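Local coordinates for Tol-Pal system protein TolA (Pseudomonas aeruginosa, PDB 1LR0) that probably forms part of the Tol-Pal system, which acts in outer membrane invagination during cell division and keeps the outer membrane intact, at residues P46-G51 / F116-L121. Sequence-based numbering, arbitrary orientation.
Sequences PSARNG and FKPEDL
A hydrogen-bonded surface contact between a glutamate carboxylate and a loop N-H joins the loop between helix 4-41 and strand 54-60 to the first turn of the C-terminal helix 118-123. The carboxylate of E119 receives the backbone N-H of G51: N donates to OE2 at 3.2 Å, on the syn side and 26° out of the carboxylate plane, and more weakly to OE1 at 3.4 Å. E119 reaches this N-H with CG lodged between its own backbone N and carbonyl carbon (chi1 53°) and the chain bent at chi2. The N50 amide stacks across the E119 side chain, its plane 23° from the carboxylate, with ND2 packed tightly against E119 CB (3.1 Å). Both segments belong to the periplasmic domain III of TolA, a TonB-like C-terminal fold in which strand 111-116 is an outermost strand, within this chain, of an antiparallel sheet and K117 occupies the N-cap position of the helix that follows. Beside these bonds, the buried ring of P118 puts CG 3.4 Å from R49 O and 4.1 Å from A48 CB, while W42, M52 and F80 also touch this proline. R49 turns back on its own loop, NH1 bonding to P46 O in the carbonyl plane (3.0 Å) and to A48 O from above that group's plane.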
ATOM      1  N   PRO A  46      -8.589  21.784   5.318  1.00 16.11           N
ATOM      2  CA  PRO A  46     -10.005  22.226   5.419  1.00 17.11           C
ATOM      3  C   PRO A  46     -10.827  21.801   4.242  1.00 15.12           C
ATOM      4  O   PRO A  46     -11.987  21.577   4.413  1.00 14.45           O
ATOM      5  CB  PRO A  46      -9.916  23.767   5.444  1.00 17.76           C
ATOM      6  CG  PRO A  46      -8.535  24.069   5.825  1.00 22.00           C
ATOM      7  CD  PRO A  46      -7.646  22.916   5.388  1.00 19.68           C
ATOM      8  N   SER A  47     -10.218  21.582   3.094  1.00 13.37           N
ATOM      9  CA  SER A  47     -11.001  21.248   1.907  1.00 13.97           C
ATOM     10  C   SER A  47     -11.328  19.763   1.742  1.00 12.28           C
ATOM     11  O   SER A  47     -12.063  19.401   0.860  1.00 13.78           O
ATOM     12  CB  SER A  47     -10.243  21.707   0.629  1.00 15.36           C
ATOM     13  OG  SER A  47      -8.915  21.147   0.616  1.00 14.76           O
ATOM     14  N   ALA A  48     -10.781  18.903   2.593  1.00 12.83           N
ATOM     15  CA  ALA A  48     -11.060  17.509   2.486  1.00 12.18           C
ATOM     16  C   ALA A  48     -12.507  17.198   2.638  1.00 12.37           C
ATOM     17  O   ALA A  48     -13.178  17.793   3.476  1.00 11.92           O
ATOM     18  CB  ALA A  48     -10.218  16.690   3.440  1.00 13.13           C
ATOM     19  N   ARG A  49     -13.003  16.288   1.808  1.00 11.50           N
ATOM     20  CA  ARG A  49     -14.408  15.876   1.922  1.00 12.27           C
ATOM     21  C   ARG A  49     -14.564  14.372   1.704  1.00 13.17           C
ATOM     22  O   ARG A  49     -13.845  13.819   0.884  1.00 11.24           O
ATOM     23  CB  ARG A  49     -15.286  16.568   0.881  1.00 12.12           C
ATOM     24  CG  ARG A  49     -15.478  18.079   1.142  1.00 16.86           C
ATOM     25  CD  ARG A  49     -16.202  18.452   2.357  1.00 20.03           C
ATOM     26  NE  ARG A  49     -16.444  19.906   2.261  1.00 18.75           N
ATOM     27  CZ  ARG A  49     -15.628  20.814   2.627  1.00 23.79           C
ATOM     28  NH1 ARG A  49     -14.498  20.483   3.219  1.00 20.90           N
ATOM     29  NH2 ARG A  49     -15.947  22.074   2.413  1.00 24.70           N
ATOM     30  N   ASN A  50     -15.544  13.772   2.341  1.00 10.54           N
ATOM     31  CA  ASN A  50     -15.973  12.421   1.976  1.00 14.01           C
ATOM     32  C   ASN A  50     -16.238  12.319   0.468  1.00 14.07           C
ATOM     33  O   ASN A  50     -16.827  13.230  -0.132  1.00 12.17           O
ATOM     34  CB  ASN A  50     -17.208  12.013   2.765  1.00 13.31           C
ATOM     35  CG  ASN A  50     -16.832  11.497   4.148  1.00 15.80           C
ATOM     36  OD1 ASN A  50     -16.364  12.272   5.031  1.00 20.12           O
ATOM     37  ND2 ASN A  50     -16.993  10.217   4.339  1.00  7.91           N
ATOM     38  N   GLY A  51     -15.826  11.219  -0.138  1.00 13.68           N
ATOM     39  CA  GLY A  51     -16.097  11.049  -1.563  1.00 12.55           C
ATOM     40  C   GLY A  51     -14.883  11.270  -2.414  1.00 14.93           C
ATOM     41  O   GLY A  51     -14.876  11.017  -3.592  1.00 14.16           O
ATOM     42  N   PHE A 116      -5.916   6.681  -1.460  1.00 10.68           N
ATOM     43  CA  PHE A 116      -6.322   7.223  -0.172  1.00 11.03           C
ATOM     44  C   PHE A 116      -7.585   8.033  -0.228  1.00 12.20           C
ATOM     45  O   PHE A 116      -7.752   8.816  -1.177  1.00 11.41           O
ATOM     46  CB  PHE A 116      -5.200   8.128   0.381  1.00 12.40           C
ATOM     47  CG  PHE A 116      -3.912   7.354   0.634  1.00 10.40           C
ATOM     48  CD1 PHE A 116      -3.828   6.465   1.672  1.00 16.73           C
ATOM     49  CD2 PHE A 116      -2.798   7.511  -0.168  1.00 17.01           C
ATOM     50  CE1 PHE A 116      -2.649   5.780   1.943  1.00 13.01           C
ATOM     51  CE2 PHE A 116      -1.657   6.774   0.103  1.00 14.58           C
ATOM     52  CZ  PHE A 116      -1.590   5.944   1.174  1.00 15.83           C
ATOM     53  N   LYS A 117      -8.441   7.934   0.789  1.00 12.12           N
ATOM     54  CA  LYS A 117      -9.696   8.700   0.908  1.00 10.35           C
ATOM     55  C   LYS A 117      -9.691   9.408   2.254  1.00 10.39           C
ATOM     56  O   LYS A 117      -9.295   8.823   3.293  1.00  9.89           O
ATOM     57  CB  LYS A 117     -10.927   7.767   0.853  1.00 13.24           C
ATOM     58  CG  LYS A 117     -10.950   6.855  -0.312  1.00 14.81           C
ATOM     59  CD  LYS A 117     -12.168   5.907  -0.306  1.00 17.42           C
ATOM     60  CE  LYS A 117     -12.213   4.843  -1.477  1.00 21.15           C
ATOM     61  NZ  LYS A 117     -13.572   4.095  -1.290  1.00 15.46           N
ATOM     62  N   PRO A 118     -10.192  10.612   2.317  1.00  9.78           N
ATOM     63  CA  PRO A 118     -10.226  11.333   3.602  1.00 10.38           C
ATOM     64  C   PRO A 118     -10.959  10.551   4.655  1.00 11.69           C
ATOM     65  O   PRO A 118     -10.537  10.601   5.794  1.00 11.80           O
ATOM     66  CB  PRO A 118     -11.028  12.599   3.274  1.00  9.67           C
ATOM     67  CG  PRO A 118     -10.712  12.891   1.854  1.00 11.48           C
ATOM     68  CD  PRO A 118     -10.747  11.439   1.228  1.00 10.35           C
ATOM     69  N   GLU A 119     -12.072   9.893   4.297  1.00 10.62           N
ATOM     70  CA  GLU A 119     -12.845   9.245   5.326  1.00 12.03           C
ATOM     71  C   GLU A 119     -12.087   8.015   5.897  1.00 11.95           C
ATOM     72  O   GLU A 119     -12.175   7.714   7.081  1.00 11.55           O
ATOM     73  CB  GLU A 119     -14.231   8.846   4.808  1.00 12.09           C
ATOM     74  CG  GLU A 119     -14.190   8.048   3.568  1.00 12.83           C
ATOM     75  CD  GLU A 119     -14.292   8.885   2.258  1.00 19.98           C
ATOM     76  OE1 GLU A 119     -13.637   9.944   2.103  1.00 13.79           O
ATOM     77  OE2 GLU A 119     -15.046   8.489   1.366  1.00 16.45           O
ATOM     78  N   ASP A 120     -11.309   7.320   5.065  1.00  9.90           N
ATOM     79  CA  ASP A 120     -10.556   6.207   5.553  1.00 11.12           C
ATOM     80  C   ASP A 120      -9.331   6.642   6.342  1.00  9.34           C
ATOM     81  O   ASP A 120      -8.910   6.035   7.337  1.00  9.87           O
ATOM     82  CB  ASP A 120     -10.191   5.346   4.383  1.00 12.38           C
ATOM     83  CG  ASP A 120     -11.357   4.449   3.937  1.00 15.63           C
ATOM     84  OD1 ASP A 120     -12.278   4.146   4.781  1.00 12.58           O
ATOM     85  OD2 ASP A 120     -11.419   4.020   2.766  1.00 14.34           O
ATOM     86  N   LEU A 121      -8.698   7.706   5.896  1.00 10.26           N
ATOM     87  CA  LEU A 121      -7.630   8.269   6.695  1.00  9.57           C
ATOM     88  C   LEU A 121      -8.121   8.746   8.076  1.00 12.51           C
ATOM     89  O   LEU A 121      -7.476   8.547   9.102  1.00 13.34           O
ATOM     90  CB  LEU A 121      -7.016   9.450   5.953  1.00  9.69           C
ATOM     91  CG  LEU A 121      -6.217   9.081   4.684  1.00 12.04           C
ATOM     92  CD1 LEU A 121      -5.984  10.328   3.813  1.00 16.82           C
ATOM     93  CD2 LEU A 121      -4.918   8.365   4.864  1.00 13.25           C
TER